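Local coordinates for glucose 1-dehydrogenase (Haloferax mediterranei, PDB 2B5W), which catalyses the zinc-dependent oxidation of D-glucose and some other aldose sugars, using NADP(+) in preference to NAD(+) as the electron acceptor, at residues 28-33 and 81-86; 174-179 and 190-195; 231-236 and 260-265. The protein carries 1 engineered substitution. All blocks are in the same frame, centred on the assembly; numbering follows the deposited sequence.

Interaction 1: residues 28-33 and 81-86; sequences ALVRTL and DIVVPT
V83 meets V30 through a single methyl. Its CG2 rests against both branches of V30, with V30 CG1 at 4.0 Å and V30 CG2 at 4.1 Å, so the V83 methyl sits over the fork of its partner rather than against one side of it. The V30 side chain has CG1 opposite the backbone N (chi1 -177°), and with CB directed at residues 81-86 this turns both branches towards V83. On V83 the methyl that does the touching is the one lying between the backbone N and the carbonyl carbon.

A second, looser point of contact involves L33 and I82. L33, whose CB is directed at the other strand, brings CD1 forward, and I82 bends round to meet it; the two terminal methyls, L33 CD1 and I82 CD1, stand 4.4 Å apart. The bend comes from chi2 of I82 (-50°), which folds CD1 back from the direction in which the chain sets out.

Strands 27-37 and 82-85 are not neighbours in the sheet. Each pairs antiparallel with strand 64-71, and a curl in the sheet probably brings their side chains together inside the GroES-like domain. L135 of strand 135-137 also packs on V30, while V66 and I138 pack on I82.

All four touching residues are buried and only methyls meet, so the two segments hold each other by dispersion and by exclusion of water. Such contacts carry little directional preference: the spacing is probably set by backbone pairing with the neighbouring strands, and the side chains fill the space between.

Interaction 2: residues 174-179 and 190-195; sequences SSAFVL and AMLKVD
The first beta-alpha-beta unit of the Rossmann fold, strand 175-179, helix 183-194 and strand 201-206, is joined here near the far end of its helix. The side chain carrying the contact is L192, which buries more surface than any other residue of the two segments. It reaches from the helix down onto the strand, where A176 and V178, two residues apart, both direct CB towards it. F177, between them, points away, and so serves the other face of the parallel sheet. There its ring is covered by L179 CD2, which stands 3.4 Å above the ring plane, over the centre.

L192 leaves the helix with CG opposite its own carbonyl carbon (chi1 -68°). Its second torsion (chi2 166°) then extends CD1 away from CA, making it the leading methyl, shared by both strand residues. F245 of the adjacent strand 243-248, Y199 of a loop, and Y163 of helix 149-164 also touch this leucine, so several parts of the domain meet on it.

Just beyond V178 the chain enters a turn that matches the glycine-rich GxGxxG pattern of dinucleotide-binding folds, and N181, G182, S183 and L184 bind NADP(+). The V178 side chain is about 8 Å from the bound NADP at nearest, whereas L192 lies towards the C-terminal end of the helix. Beyond L192, D195 OD2 is hydrogen-bonded to Y163 OH.

The tightest approach is methyl to methyl: L192 CD1 lies 3.5 Å from V178 CG2, close for two carbons, and 4.2 Å from A176 CB, a more relaxed distance.

Interaction 3: residues 231-236 and 260-265; sequences TPVEDV and VQALAP
A262 presses its CB into V233, touching both the backbone and the side chain of that residue: A262 CB is 3.5 Å from V233 O and 3.7 Å from V233 CG1. CG1 is placed there because it stands opposite the V233 backbone N (chi1 172°). The alanine has no more than a methyl to offer, consistent with the close approach of the main chains; the CA atoms of E234 and A262 are 5.4 Å apart. Beside this, E234 CB and Q261 CB graze each other at 4.2 Å, and both side chains then lead off from the contact.

V233 O is also held from within its own segment. V236 N donates to it at 3.1 Å, and D235 N donates to P232 O, so a 3-10 turn sets the position of the carbonyl that A262 meets.

Farther out, H255 and Q258 of helix 253-262 pack on V233, whose side chain lies about 6 Å from that of S228, an NADP(+)-binding residue. The loop before helix 236-239 thus leans on the last turn of helix 253-262, with I246 of strand 243-248 touching A262, M243 touching V236, and helix 284-293 packing on V260.

Overall arrangement
Interaction 1 comes first along the chain and lies in the GroES-like domain; interactions 2 and 3 follow, both in the nucleotide-binding domain, across the chain's centre. Centre to centre, interaction 1 is about 31 Å from interaction 2 and about 42 Å from interaction 3. Interactions 2 and 3 are about 16 Å apart and meet: F177 CE2 lies 3.7 Å from V236 CG2, and L179 CD2 lies 4.2 Å from V233 CG2. Strand 175-179 packs the helix of interaction 2 on one face and the loop of interaction 3 on the other. The V178 and V233 side chains come within about 8 Å of a bound NADP; interaction 1 shares its domain with zinc ligands H63 and E64.

Interaction 1: residues 28-33 and 81-86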
ATOM      1  N   ALA A  28      -1.686  -2.063 -37.413  1.00 18.98           N
ATOM      2  CA  ALA A  28      -0.578  -2.218 -38.327  1.00 19.50           C
ATOM      3  C   ALA A  28      -0.055  -3.656 -38.350  1.00 20.08           C
ATOM      4  O   ALA A  28      -0.227  -4.421 -37.406  1.00 20.54           O
ATOM      5  CB  ALA A  28       0.559  -1.310 -37.931  1.00 20.34           C
ATOM      6  N   LEU A  29       0.557  -4.009 -39.460  1.00 18.92           N
ATOM      7  CA  LEU A  29       1.327  -5.252 -39.605  1.00 19.19           C
ATOM      8  C   LEU A  29       2.794  -4.991 -39.293  1.00 21.83           C
ATOM      9  O   LEU A  29       3.412  -4.078 -39.825  1.00 20.19           O
ATOM     10  CB  LEU A  29       1.204  -5.837 -41.012  1.00 18.77           C
ATOM     11  CG  LEU A  29       1.922  -7.143 -41.265  1.00 20.61           C
ATOM     12  CD1 LEU A  29       1.259  -8.264 -40.500  1.00 23.79           C
ATOM     13  CD2 LEU A  29       1.968  -7.465 -42.761  1.00 23.47           C
ATOM     14  N   VAL A  30       3.331  -5.827 -38.418  1.00 19.84           N
ATOM     15  CA  VAL A  30       4.680  -5.705 -37.886  1.00 17.52           C
ATOM     16  C   VAL A  30       5.466  -6.968 -38.231  1.00 17.76           C
ATOM     17  O   VAL A  30       4.999  -8.097 -38.021  1.00 17.74           O
ATOM     18  CB  VAL A  30       4.621  -5.548 -36.354  1.00 18.18           C
ATOM     19  CG1 VAL A  30       6.071  -5.352 -35.791  1.00 17.40           C
ATOM     20  CG2 VAL A  30       3.653  -4.431 -35.911  1.00 20.65           C
ATOM     21  N   ARG A  31       6.701  -6.793 -38.691  1.00 16.95           N
ATOM     22  CA  ARG A  31       7.647  -7.882 -38.822  1.00 16.73           C
ATOM     23  C   ARG A  31       8.420  -8.005 -37.527  1.00 18.16           C
ATOM     24  O   ARG A  31       9.099  -7.067 -37.114  1.00 17.51           O
ATOM     25  CB  ARG A  31       8.613  -7.648 -39.981  1.00 18.26           C
ATOM     26  CG  ARG A  31       9.647  -8.715 -40.127  1.00 21.85           C
ATOM     27  CD  ARG A  31      10.469  -8.630 -41.434  1.00 24.70           C
ATOM     28  NE  ARG A  31      10.925  -7.288 -41.840  1.00 24.87           N
ATOM     29  CZ  ARG A  31      12.051  -6.719 -41.475  1.00 28.71           C
ATOM     30  NH1 ARG A  31      12.378  -5.548 -41.990  1.00 34.13           N
ATOM     31  NH2 ARG A  31      12.862  -7.284 -40.607  1.00 30.49           N
ATOM     32  N   THR A  32       8.355  -9.181 -36.921  1.00 17.17           N
ATOM     33  CA  THR A  32       9.049  -9.428 -35.653  1.00 15.08           C
ATOM     34  C   THR A  32      10.557  -9.407 -35.812  1.00 15.66           C
ATOM     35  O   THR A  32      11.105 -10.040 -36.719  1.00 17.16           O
ATOM     36  CB  THR A  32       8.603 -10.760 -35.091  1.00 16.43           C
ATOM     37  OG1 THR A  32       7.171 -10.735 -34.998  1.00 17.65           O
ATOM     38  CG2 THR A  32       9.138 -10.982 -33.707  1.00 17.26           C
ATOM     39  N   LEU A  33      11.232  -8.660 -34.935  1.00 14.87           N
ATOM     40  CA  LEU A  33      12.702  -8.624 -34.903  1.00 15.27           C
ATOM     41  C   LEU A  33      13.162  -9.634 -33.847  1.00 17.16           C
ATOM     42  O   LEU A  33      13.740 -10.652 -34.184  1.00 17.17           O
ATOM     43  CB  LEU A  33      13.234  -7.215 -34.604  1.00 14.55           C
ATOM     44  CG  LEU A  33      12.923  -6.216 -35.704  1.00 15.32           C
ATOM     45  CD1 LEU A  33      13.108  -4.817 -35.150  1.00 18.95           C
ATOM     46  CD2 LEU A  33      13.812  -6.411 -36.895  1.00 18.35           C
ATOM     47  N   ASP A  81       9.054   2.069 -38.873  1.00 22.51           N
ATOM     48  CA  ASP A  81       9.046   2.426 -37.453  1.00 20.31           C
ATOM     49  C   ASP A  81       9.378   1.192 -36.604  1.00 24.00           C
ATOM     50  O   ASP A  81       8.925   0.079 -36.910  1.00 20.94           O
ATOM     51  CB  ASP A  81       7.703   2.901 -36.971  1.00 25.09           C
ATOM     52  CG  ASP A  81       7.366   4.286 -37.434  1.00 46.14           C
ATOM     53  OD1 ASP A  81       8.244   4.924 -38.068  1.00 34.38           O
ATOM     54  OD2 ASP A  81       6.239   4.778 -37.185  1.00 28.21           O
ATOM     55  N   ILE A  82      10.173   1.399 -35.570  1.00 20.76           N
ATOM     56  CA  ILE A  82      10.478   0.333 -34.601  1.00 17.96           C
ATOM     57  C   ILE A  82       9.476   0.464 -33.473  1.00 18.75           C
ATOM     58  O   ILE A  82       9.344   1.531 -32.825  1.00 18.36           O
ATOM     59  CB  ILE A  82      11.935   0.442 -34.050  1.00 16.78           C
ATOM     60  CG1 ILE A  82      12.975   0.481 -35.164  1.00 17.11           C
ATOM     61  CG2 ILE A  82      12.248  -0.717 -33.128  1.00 18.31           C
ATOM     62  CD1 ILE A  82      12.809  -0.604 -36.193  1.00 18.52           C
ATOM     63  N   VAL A  83       8.759  -0.630 -33.206  1.00 16.79           N
ATOM     64  CA  VAL A  83       7.699  -0.646 -32.226  1.00 14.90           C
ATOM     65  C   VAL A  83       7.765  -1.823 -31.259  1.00 18.75           C
ATOM     66  O   VAL A  83       8.258  -2.898 -31.616  1.00 17.63           O
ATOM     67  CB  VAL A  83       6.309  -0.660 -32.930  1.00 16.83           C
ATOM     68  CG1 VAL A  83       6.064   0.646 -33.682  1.00 20.01           C
ATOM     69  CG2 VAL A  83       6.173  -1.837 -33.898  1.00 19.02           C
ATOM     70  N   VAL A  84       7.284  -1.588 -30.048  1.00 15.37           N
ATOM     71  CA  VAL A  84       7.067  -2.594 -29.039  1.00 15.82           C
ATOM     72  C   VAL A  84       5.575  -2.629 -28.726  1.00 20.54           C
ATOM     73  O   VAL A  84       4.986  -1.606 -28.363  1.00 17.06           O
ATOM     74  CB  VAL A  84       7.866  -2.249 -27.748  1.00 15.22           C
ATOM     75  CG1 VAL A  84       7.494  -3.165 -26.643  1.00 18.01           C
ATOM     76  CG2 VAL A  84       9.372  -2.292 -28.031  1.00 17.47           C
ATOM     77  N   PRO A  85       4.948  -3.792 -28.815  1.00 15.68           N
ATOM     78  CA  PRO A  85       3.523  -3.902 -28.463  1.00 17.61           C
ATOM     79  C   PRO A  85       3.299  -4.047 -26.964  1.00 17.39           C
ATOM     80  O   PRO A  85       4.062  -4.749 -26.262  1.00 15.88           O
ATOM     81  CB  PRO A  85       3.096  -5.217 -29.169  1.00 17.35           C
ATOM     82  CG  PRO A  85       4.339  -6.050 -29.133  1.00 16.02           C
ATOM     83  CD  PRO A  85       5.510  -5.079 -29.289  1.00 17.37           C
ATOM     84  N   THR A  86       2.191  -3.483 -26.472  1.00 15.75           N
ATOM     85  CA  THR A  86       1.737  -3.811 -25.131  1.00 15.26           C
ATOM     86  C   THR A  86       1.133  -5.223 -25.186  1.00 15.86           C
ATOM     87  O   THR A  86       0.965  -5.813 -26.265  1.00 18.07           O
ATOM     88  CB  THR A  86       0.699  -2.828 -24.596  1.00 17.77           C
ATOM     89  OG1 THR A  86      -0.475  -2.936 -25.422  1.00 17.66           O
ATOM     90  CG2 THR A  86       1.180  -1.396 -24.683  1.00 20.60           C
TER

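Interaction 2: residues 174-179 and 190-195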
ATOM      1  N   SER A 174      16.781   6.085   1.010  1.00 18.49           N
ATOM      2  CA  SER A 174      18.213   5.852   0.751  1.00 19.07           C
ATOM      3  C   SER A 174      18.584   4.424   0.456  1.00 19.69           C
ATOM      4  O   SER A 174      19.590   4.204  -0.221  1.00 20.01           O
ATOM      5  CB  SER A 174      19.047   6.341   1.937  1.00 22.31           C
ATOM      6  OG  SER A 174      18.862   7.722   2.080  1.00 31.00           O
ATOM      7  N   SER A 175      17.837   3.449   0.966  1.00 16.06           N
ATOM      8  CA  SER A 175      18.143   2.040   0.758  1.00 17.54           C
ATOM      9  C   SER A 175      17.062   1.354  -0.044  1.00 18.00           C
ATOM     10  O   SER A 175      15.866   1.595   0.166  1.00 18.38           O
ATOM     11  CB  SER A 175      18.383   1.297   2.089  1.00 21.57           C
ATOM     12  OG  SER A 175      17.291   1.484   2.994  1.00 20.07           O
ATOM     13  N   ALA A 176      17.474   0.438  -0.923  1.00 18.34           N
ATOM     14  CA  ALA A 176      16.545  -0.384  -1.687  1.00 18.26           C
ATOM     15  C   ALA A 176      17.016  -1.815  -1.792  1.00 17.48           C
ATOM     16  O   ALA A 176      18.227  -2.049  -1.888  1.00 18.96           O
ATOM     17  CB  ALA A 176      16.381   0.232  -3.084  1.00 18.14           C
ATOM     18  N   PHE A 177      16.084  -2.763  -1.795  1.00 16.49           N
ATOM     19  CA  PHE A 177      16.364  -4.194  -1.674  1.00 17.35           C
ATOM     20  C   PHE A 177      15.433  -4.889  -2.672  1.00 18.01           C
ATOM     21  O   PHE A 177      14.188  -4.873  -2.545  1.00 17.87           O
ATOM     22  CB  PHE A 177      16.054  -4.605  -0.236  1.00 17.02           C
ATOM     23  CG  PHE A 177      16.364  -6.043   0.147  1.00 18.36           C
ATOM     24  CD1 PHE A 177      17.295  -6.795  -0.541  1.00 19.57           C
ATOM     25  CD2 PHE A 177      15.791  -6.593   1.304  1.00 19.32           C
ATOM     26  CE1 PHE A 177      17.648  -8.078  -0.123  1.00 19.75           C
ATOM     27  CE2 PHE A 177      16.102  -7.882   1.706  1.00 19.40           C
ATOM     28  CZ  PHE A 177      17.067  -8.627   0.999  1.00 19.37           C
ATOM     29  N   VAL A 178      16.031  -5.513  -3.661  1.00 17.17           N
ATOM     30  CA  VAL A 178      15.296  -6.272  -4.642  1.00 14.36           C
ATOM     31  C   VAL A 178      15.366  -7.719  -4.192  1.00 20.19           C
ATOM     32  O   VAL A 178      16.441  -8.244  -3.929  1.00 18.52           O
ATOM     33  CB  VAL A 178      15.951  -6.149  -6.040  1.00 14.91           C
ATOM     34  CG1 VAL A 178      15.295  -7.086  -7.034  1.00 16.56           C
ATOM     35  CG2 VAL A 178      15.938  -4.706  -6.532  1.00 16.62           C
ATOM     36  N   LEU A 179      14.227  -8.369  -4.083  1.00 15.92           N
ATOM     37  CA  LEU A 179      14.193  -9.780  -3.749  1.00 18.47           C
ATOM     38  C   LEU A 179      14.089 -10.588  -5.041  1.00 21.82           C
ATOM     39  O   LEU A 179      13.097 -10.502  -5.777  1.00 18.45           O
ATOM     40  CB  LEU A 179      13.010 -10.118  -2.838  1.00 18.80           C
ATOM     41  CG  LEU A 179      12.765  -9.196  -1.674  1.00 15.79           C
ATOM     42  CD1 LEU A 179      11.518  -9.645  -0.909  1.00 19.84           C
ATOM     43  CD2 LEU A 179      13.936  -8.990  -0.765  1.00 18.15           C
ATOM     44  N   ALA A 190      19.327  -2.544 -11.496  1.00 16.77           N
ATOM     45  CA  ALA A 190      19.986  -1.536 -12.297  1.00 15.42           C
ATOM     46  C   ALA A 190      19.117  -0.306 -12.465  1.00 15.86           C
ATOM     47  O   ALA A 190      19.609   0.832 -12.417  1.00 17.37           O
ATOM     48  CB  ALA A 190      20.369  -2.080 -13.665  1.00 16.14           C
ATOM     49  N   MET A 191      17.814  -0.509 -12.639  1.00 15.06           N
ATOM     50  CA  MET A 191      16.910   0.631 -12.676  1.00 15.76           C
ATOM     51  C   MET A 191      16.924   1.454 -11.365  1.00 15.60           C
ATOM     52  O   MET A 191      16.904   2.664 -11.382  1.00 17.66           O
ATOM     53  CB  MET A 191      15.476   0.211 -12.996  1.00 17.48           C
ATOM     54  CG  MET A 191      15.339  -0.441 -14.360  1.00 15.80           C
ATOM     55  SD  MET A 191      13.700  -1.124 -14.662  1.00 16.83           S
ATOM     56  CE  MET A 191      12.680   0.370 -14.486  1.00 15.57           C
ATOM     57  N   LEU A 192      16.942   0.788 -10.229  1.00 16.05           N
ATOM     58  CA  LEU A 192      16.970   1.463  -8.947  1.00 17.18           C
ATOM     59  C   LEU A 192      18.275   2.234  -8.774  1.00 17.36           C
ATOM     60  O   LEU A 192      18.284   3.307  -8.203  1.00 18.11           O
ATOM     61  CB  LEU A 192      16.729   0.489  -7.774  1.00 16.99           C
ATOM     62  CG  LEU A 192      15.315  -0.083  -7.751  1.00 15.34           C
ATOM     63  CD1 LEU A 192      15.213  -1.269  -6.810  1.00 18.98           C
ATOM     64  CD2 LEU A 192      14.270   0.982  -7.350  1.00 18.07           C
ATOM     65  N   LYS A 193      19.370   1.721  -9.324  1.00 17.01           N
ATOM     66  CA  LYS A 193      20.626   2.425  -9.206  1.00 17.72           C
ATOM     67  C   LYS A 193      20.551   3.800  -9.846  1.00 18.55           C
ATOM     68  O   LYS A 193      21.208   4.749  -9.392  1.00 19.90           O
ATOM     69  CB  LYS A 193      21.729   1.594  -9.864  1.00 17.48           C
ATOM     70  CG  LYS A 193      23.115   2.164  -9.700  1.00 21.20           C
ATOM     71  CD  LYS A 193      24.136   1.197 -10.237  1.00 24.36           C
ATOM     72  CE  LYS A 193      25.560   1.749 -10.180  1.00 34.67           C
ATOM     73  NZ  LYS A 193      26.070   1.629  -8.814  1.00 28.65           N
ATOM     74  N   VAL A 194      19.794   3.901 -10.954  1.00 16.33           N
ATOM     75  CA  VAL A 194      19.688   5.156 -11.683  1.00 19.33           C
ATOM     76  C   VAL A 194      18.401   5.947 -11.428  1.00 18.71           C
ATOM     77  O   VAL A 194      18.206   7.029 -12.018  1.00 21.17           O
ATOM     78  CB  VAL A 194      19.923   4.977 -13.232  1.00 20.12           C
ATOM     79  CG1 VAL A 194      21.279   4.384 -13.483  1.00 26.25           C
ATOM     80  CG2 VAL A 194      18.835   4.159 -13.872  1.00 19.43           C
ATOM     81  N   ASP A 195      17.575   5.441 -10.520  1.00 16.68           N
ATOM     82  CA  ASP A 195      16.290   6.028 -10.193  1.00 17.04           C
ATOM     83  C   ASP A 195      16.479   7.448  -9.666  1.00 18.82           C
ATOM     84  O   ASP A 195      17.416   7.717  -8.914  1.00 21.46           O
ATOM     85  CB  ASP A 195      15.578   5.106  -9.181  1.00 17.56           C
ATOM     86  CG  ASP A 195      14.110   5.440  -8.918  1.00 22.47           C
ATOM     87  OD1 ASP A 195      13.766   6.588  -8.593  1.00 20.16           O
ATOM     88  OD2 ASP A 195      13.253   4.519  -8.931  1.00 21.40           O
TER

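Interaction 3: residues 231-236 and 260-265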
ATOM      1  N   THR A 231      20.891 -15.316   5.334  1.00 25.56           N
ATOM      2  CA  THR A 231      20.203 -14.190   5.921  1.00 27.65           C
ATOM      3  C   THR A 231      18.795 -14.110   5.353  1.00 25.18           C
ATOM      4  O   THR A 231      18.614 -13.620   4.242  1.00 26.99           O
ATOM      5  CB  THR A 231      20.946 -12.899   5.605  1.00 29.16           C
ATOM      6  OG1 THR A 231      22.299 -12.977   6.071  1.00 29.26           O
ATOM      7  CG2 THR A 231      20.324 -11.718   6.360  1.00 28.59           C
ATOM      8  N   PRO A 232      17.798 -14.581   6.100  1.00 26.72           N
ATOM      9  CA  PRO A 232      16.399 -14.390   5.724  1.00 28.45           C
ATOM     10  C   PRO A 232      16.026 -12.931   5.745  1.00 20.83           C
ATOM     11  O   PRO A 232      16.665 -12.125   6.379  1.00 25.67           O
ATOM     12  CB  PRO A 232      15.623 -15.139   6.818  1.00 33.59           C
ATOM     13  CG  PRO A 232      16.629 -16.050   7.467  1.00 43.38           C
ATOM     14  CD  PRO A 232      17.933 -15.349   7.360  1.00 32.86           C
ATOM     15  N   VAL A 233      14.961 -12.620   5.022  1.00 25.68           N
ATOM     16  CA  VAL A 233      14.525 -11.254   4.829  1.00 25.38           C
ATOM     17  C   VAL A 233      14.316 -10.556   6.185  1.00 21.49           C
ATOM     18  O   VAL A 233      14.728  -9.427   6.374  1.00 22.48           O
ATOM     19  CB  VAL A 233      13.266 -11.192   3.936  1.00 22.76           C
ATOM     20  CG1 VAL A 233      12.688  -9.750   3.896  1.00 22.46           C
ATOM     21  CG2 VAL A 233      13.571 -11.675   2.508  1.00 21.44           C
ATOM     22  N   GLU A 234      13.686 -11.254   7.129  1.00 22.50           N
ATOM     23  CA  GLU A 234      13.423 -10.655   8.446  1.00 26.21           C
ATOM     24  C   GLU A 234      14.700 -10.314   9.247  1.00 24.26           C
ATOM     25  O   GLU A 234      14.673  -9.462  10.137  1.00 28.99           O
ATOM     26  CB  GLU A 234      12.405 -11.488   9.241  1.00 29.95           C
ATOM     27  CG  GLU A 234      12.938 -12.777   9.844  1.00 33.56           C
ATOM     28  CD  GLU A 234      12.771 -13.984   8.949  1.00 37.96           C
ATOM     29  OE1 GLU A 234      12.561 -13.826   7.715  1.00 35.61           O
ATOM     30  OE2 GLU A 234      12.861 -15.112   9.489  1.00 38.33           O
ATOM     31  N   ASP A 235      15.825 -10.978   8.921  1.00 27.81           N
ATOM     32  CA  ASP A 235      17.110 -10.729   9.587  1.00 30.87           C
ATOM     33  C   ASP A 235      17.934  -9.632   8.913  1.00 29.97           C
ATOM     34  O   ASP A 235      18.990  -9.223   9.404  1.00 27.07           O
ATOM     35  CB  ASP A 235      17.979 -12.000   9.580  1.00 27.89           C
ATOM     36  CG  ASP A 235      17.482 -13.089  10.495  1.00 51.08           C
ATOM     37  OD1 ASP A 235      16.446 -12.925  11.161  1.00 38.21           O
ATOM     38  OD2 ASP A 235      18.105 -14.168  10.606  1.00 45.31           O
ATOM     39  N   VAL A 236      17.479  -9.157   7.757  1.00 25.63           N
ATOM     40  CA  VAL A 236      18.264  -8.190   7.010  1.00 23.77           C
ATOM     41  C   VAL A 236      18.543  -6.894   7.766  1.00 22.44           C
ATOM     42  O   VAL A 236      19.642  -6.368   7.665  1.00 24.39           O
ATOM     43  CB  VAL A 236      17.634  -7.976   5.593  1.00 22.71           C
ATOM     44  CG1 VAL A 236      18.133  -6.722   4.914  1.00 27.84           C
ATOM     45  CG2 VAL A 236      17.840  -9.202   4.728  1.00 26.14           C
ATOM     46  N   VAL A 260       7.647  -6.767   5.352  1.00 21.20           N
ATOM     47  CA  VAL A 260       7.197  -5.766   6.311  1.00 23.83           C
ATOM     48  C   VAL A 260       8.195  -5.593   7.454  1.00 21.75           C
ATOM     49  O   VAL A 260       8.392  -4.501   7.946  1.00 21.29           O
ATOM     50  CB  VAL A 260       5.789  -6.149   6.827  1.00 23.22           C
ATOM     51  CG1 VAL A 260       5.362  -5.310   8.039  1.00 29.22           C
ATOM     52  CG2 VAL A 260       4.796  -5.962   5.664  1.00 24.58           C
ATOM     53  N   GLN A 261       8.832  -6.697   7.872  1.00 19.88           N
ATOM     54  CA  GLN A 261       9.811  -6.624   8.940  1.00 20.23           C
ATOM     55  C   GLN A 261      11.144  -6.036   8.487  1.00 23.05           C
ATOM     56  O   GLN A 261      11.863  -5.469   9.299  1.00 22.61           O
ATOM     57  CB  GLN A 261      10.032  -8.010   9.564  1.00 23.54           C
ATOM     58  CG  GLN A 261       8.760  -8.683  10.094  1.00 27.02           C
ATOM     59  CD  GLN A 261       7.940  -7.818  11.054  1.00 29.54           C
ATOM     60  OE1 GLN A 261       6.698  -7.813  10.966  1.00 35.07           O
ATOM     61  NE2 GLN A 261       8.601  -7.109  11.960  1.00 30.14           N
ATOM     62  N   ALA A 262      11.462  -6.159   7.192  1.00 21.39           N
ATOM     63  CA  ALA A 262      12.729  -5.633   6.667  1.00 20.63           C
ATOM     64  C   ALA A 262      12.617  -4.147   6.260  1.00 19.56           C
ATOM     65  O   ALA A 262      13.608  -3.472   6.151  1.00 20.53           O
ATOM     66  CB  ALA A 262      13.195  -6.438   5.501  1.00 21.90           C
ATOM     67  N   LEU A 263      11.393  -3.633   6.095  1.00 19.28           N
ATOM     68  CA  LEU A 263      11.211  -2.242   5.716  1.00 18.03           C
ATOM     69  C   LEU A 263      11.615  -1.299   6.817  1.00 19.41           C
ATOM     70  O   LEU A 263      11.336  -1.548   8.005  1.00 21.87           O
ATOM     71  CB  LEU A 263       9.733  -1.964   5.353  1.00 17.19           C
ATOM     72  CG  LEU A 263       9.186  -2.472   4.029  1.00 18.66           C
ATOM     73  CD1 LEU A 263       7.699  -2.229   3.966  1.00 19.16           C
ATOM     74  CD2 LEU A 263       9.898  -1.785   2.859  1.00 20.19           C
ATOM     75  N   ALA A 264      12.196  -0.177   6.407  1.00 17.08           N
ATOM     76  CA  ALA A 264      12.411   0.979   7.277  1.00 17.28           C
ATOM     77  C   ALA A 264      11.037   1.595   7.572  1.00 17.94           C
ATOM     78  O   ALA A 264      10.093   1.398   6.788  1.00 18.45           O
ATOM     79  CB  ALA A 264      13.310   2.021   6.628  1.00 20.54           C
ATOM     80  N   PRO A 265      10.907   2.307   8.688  1.00 18.86           N
ATOM     81  CA  PRO A 265       9.671   3.051   8.930  1.00 19.80           C
ATOM     82  C   PRO A 265       9.313   3.906   7.714  1.00 18.95           C
ATOM     83  O   PRO A 265      10.207   4.500   7.073  1.00 18.36           O
ATOM     84  CB  PRO A 265      10.018   3.924  10.127  1.00 21.15           C
ATOM     85  CG  PRO A 265      10.991   3.060  10.872  1.00 22.00           C
ATOM     86  CD  PRO A 265      11.875   2.509   9.783  1.00 21.19           C
TER